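Local coordinates for protein putative ferredoxin (Hydrogenobacter thermophilus, PDB 7M1O) that probably carries electrons as a small ferredoxin, holding a single [4Fe-4S] cluster, at residues E24-R29 and K56-E61. Residues are numbered along the deposited sequence; the frame is centred on the assembly and turned at random.
Sequences EVYKNR and KEVTDE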
loop_
_atom_site.group_PDB
_atom_site.type_symbol
_atom_site.label_atom_id
_atom_site.label_comp_id
_atom_site.label_asym_id
_atom_site.label_seq_id
_atom_site.Cartn_x
_atom_site.Cartn_y
_atom_site.Cartn_z
ATOM N N GLU A 24 0.402 -7.470 5.751
ATOM C CA GLU A 24 1.614 -8.022 5.157
ATOM C C GLU A 24 2.329 -6.973 4.307
ATOM O O GLU A 24 3.547 -7.032 4.138
ATOM C CB GLU A 24 1.293 -9.249 4.296
ATOM C CG GLU A 24 0.556 -10.373 5.018
ATOM C CD GLU A 24 -0.955 -10.282 4.876
ATOM O OE1 GLU A 24 -1.482 -9.158 4.743
ATOM O OE2 GLU A 24 -1.616 -11.342 4.893
ATOM N N VAL A 25 1.565 -6.017 3.777
ATOM C CA VAL A 25 2.090 -5.039 2.826
ATOM C C VAL A 25 2.079 -3.612 3.377
ATOM O O VAL A 25 3.017 -2.853 3.138
ATOM C CB VAL A 25 1.287 -5.069 1.505
ATOM C CG1 VAL A 25 1.807 -4.027 0.519
ATOM C CG2 VAL A 25 1.354 -6.453 0.885
ATOM N N TYR A 26 1.025 -3.252 4.104
ATOM C CA TYR A 26 0.861 -1.883 4.594
ATOM C C TYR A 26 0.786 -1.820 6.115
ATOM O O TYR A 26 0.339 -2.763 6.765
ATOM C CB TYR A 26 -0.398 -1.255 3.995
ATOM C CG TYR A 26 -0.480 -1.385 2.494
ATOM C CD1 TYR A 26 0.184 -0.495 1.662
ATOM C CD2 TYR A 26 -1.218 -2.403 1.907
ATOM C CE1 TYR A 26 0.112 -0.614 0.288
ATOM C CE2 TYR A 26 -1.295 -2.529 0.536
ATOM C CZ TYR A 26 -0.629 -1.632 -0.268
ATOM O OH TYR A 26 -0.706 -1.761 -1.632
ATOM N N LYS A 27 1.223 -0.694 6.670
ATOM C CA LYS A 27 1.154 -0.463 8.105
ATOM C C LYS A 27 0.849 0.998 8.396
ATOM O O LYS A 27 1.126 1.877 7.580
ATOM C CB LYS A 27 2.469 -0.859 8.784
ATOM C CG LYS A 27 3.635 0.068 8.455
ATOM C CD LYS A 27 4.953 -0.442 9.018
ATOM C CE LYS A 27 6.098 0.491 8.650
ATOM N NZ LYS A 27 7.438 -0.044 9.035
ATOM N N ASN A 28 0.264 1.245 9.562
ATOM C CA ASN A 28 0.129 2.595 10.080
ATOM C C ASN A 28 1.529 3.125 10.382
ATOM O O ASN A 28 2.258 2.534 11.179
ATOM C CB ASN A 28 -0.760 2.594 11.329
ATOM C CG ASN A 28 -1.039 3.987 11.865
ATOM O OD1 ASN A 28 -0.276 4.924 11.641
ATOM N ND2 ASN A 28 -2.139 4.121 12.596
ATOM N N ARG A 29 1.917 4.220 9.732
ATOM C CA ARG A 29 3.276 4.737 9.877
ATOM C C ARG A 29 3.489 5.292 11.282
ATOM O O ARG A 29 4.625 5.428 11.734
ATOM C CB ARG A 29 3.574 5.812 8.823
ATOM C CG ARG A 29 3.055 7.206 9.148
ATOM C CD ARG A 29 3.430 8.202 8.058
ATOM N NE ARG A 29 2.951 9.547 8.364
ATOM C CZ ARG A 29 3.222 10.626 7.636
ATOM N NH1 ARG A 29 3.978 10.531 6.550
ATOM N NH2 ARG A 29 2.736 11.806 7.997
ATOM N N LYS A 56 -3.990 -5.487 -5.223
ATOM C CA LYS A 56 -4.698 -4.878 -6.343
ATOM C C LYS A 56 -6.094 -4.436 -5.923
ATOM O O LYS A 56 -6.596 -3.414 -6.393
ATOM C CB LYS A 56 -4.781 -5.846 -7.527
ATOM C CG LYS A 56 -3.464 -6.014 -8.278
ATOM C CD LYS A 56 -3.615 -6.884 -9.517
ATOM C CE LYS A 56 -4.139 -6.086 -10.699
ATOM N NZ LYS A 56 -4.220 -6.910 -11.939
ATOM N N GLU A 57 -6.713 -5.201 -5.029
ATOM C CA GLU A 57 -8.044 -4.868 -4.533
ATOM C C GLU A 57 -8.037 -3.599 -3.684
ATOM O O GLU A 57 -8.843 -2.698 -3.913
ATOM C CB GLU A 57 -8.623 -6.034 -3.730
ATOM C CG GLU A 57 -9.192 -7.149 -4.596
ATOM C CD GLU A 57 -9.592 -8.370 -3.793
ATOM O OE1 GLU A 57 -9.722 -8.256 -2.555
ATOM O OE2 GLU A 57 -9.771 -9.446 -4.401
ATOM N N VAL A 58 -7.137 -3.517 -2.708
ATOM C CA VAL A 58 -7.092 -2.342 -1.839
ATOM C C VAL A 58 -6.658 -1.108 -2.619
ATOM O O VAL A 58 -6.995 0.016 -2.251
ATOM C CB VAL A 58 -6.144 -2.535 -0.639
ATOM C CG1 VAL A 58 -6.623 -3.678 0.235
ATOM C CG2 VAL A 58 -4.714 -2.769 -1.103
ATOM N N THR A 59 -5.898 -1.319 -3.689
ATOM C CA THR A 59 -5.496 -0.229 -4.567
ATOM C C THR A 59 -6.728 0.414 -5.205
ATOM O O THR A 59 -6.820 1.640 -5.302
ATOM C CB THR A 59 -4.532 -0.719 -5.667
ATOM O OG1 THR A 59 -3.329 -1.214 -5.064
ATOM C CG2 THR A 59 -4.184 0.409 -6.633
ATOM N N ASP A 60 -7.675 -0.417 -5.634
ATOM C CA ASP A 60 -8.918 0.078 -6.218
ATOM C C ASP A 60 -9.858 0.620 -5.147
ATOM O O ASP A 60 -10.714 1.461 -5.428
ATOM C CB ASP A 60 -9.628 -1.027 -7.004
ATOM C CG ASP A 60 -8.884 -1.426 -8.265
ATOM O OD1 ASP A 60 -8.045 -0.636 -8.749
ATOM O OD2 ASP A 60 -9.150 -2.532 -8.779
ATOM N N GLU A 61 -9.697 0.136 -3.921
ATOM C CA GLU A 61 -10.618 0.463 -2.838
ATOM C C GLU A 61 -10.172 1.670 -2.019
ATOM O O GLU A 61 -10.981 2.266 -1.312
ATOM C CB GLU A 61 -10.793 -0.746 -1.921
ATOM C CG GLU A 61 -11.614 -1.864 -2.544
ATOM C CD GLU A 61 -11.577 -3.145 -1.734
ATOM O OE1 GLU A 61 -10.776 -3.232 -0.780
ATOM O OE2 GLU A 61 -12.353 -4.068 -2.054
#
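Y26 and V58 meet in the buried core of this single-cluster [4Fe-4S] ferredoxin fold, where the 26-28 strand of a two-stranded hairpin faces the helix 52-61 that leads into the cluster ligand C62. The contact is small: the backbones stand well apart, Y26 CA and V58 CA 10.2 Å from each other, and are bridged by side chains that come from opposite directions. Y26 CG lies anti to the carbonyl carbon and beside the backbone N (chi1 -51°), which places CE2 of Y26 obliquely against CG2 of V58 at 3.8 Å. The same methyl sits 4.2 Å from OH of Y26. This is the tight side: from the neighbouring residue, V25 lays its CG1 methyl over the centre of the Y26 ring, 3.4 Å above the plane, while Y19, V7 and I67 add to the packing around it. The Y26 side chain is about 4 Å from that of the ligand C18, and the V58 side chain about 6 Å from the cluster itself. The contact loosens at the phenol end, where T59, partly exposed, only grazes the tyrosine. Y26 OH hydrogen-bonds to T5 OG1, whereas T59 OG1, 4.4 Å from Y26 OH, hydrogen-bonds to V55 O and T69 OG1.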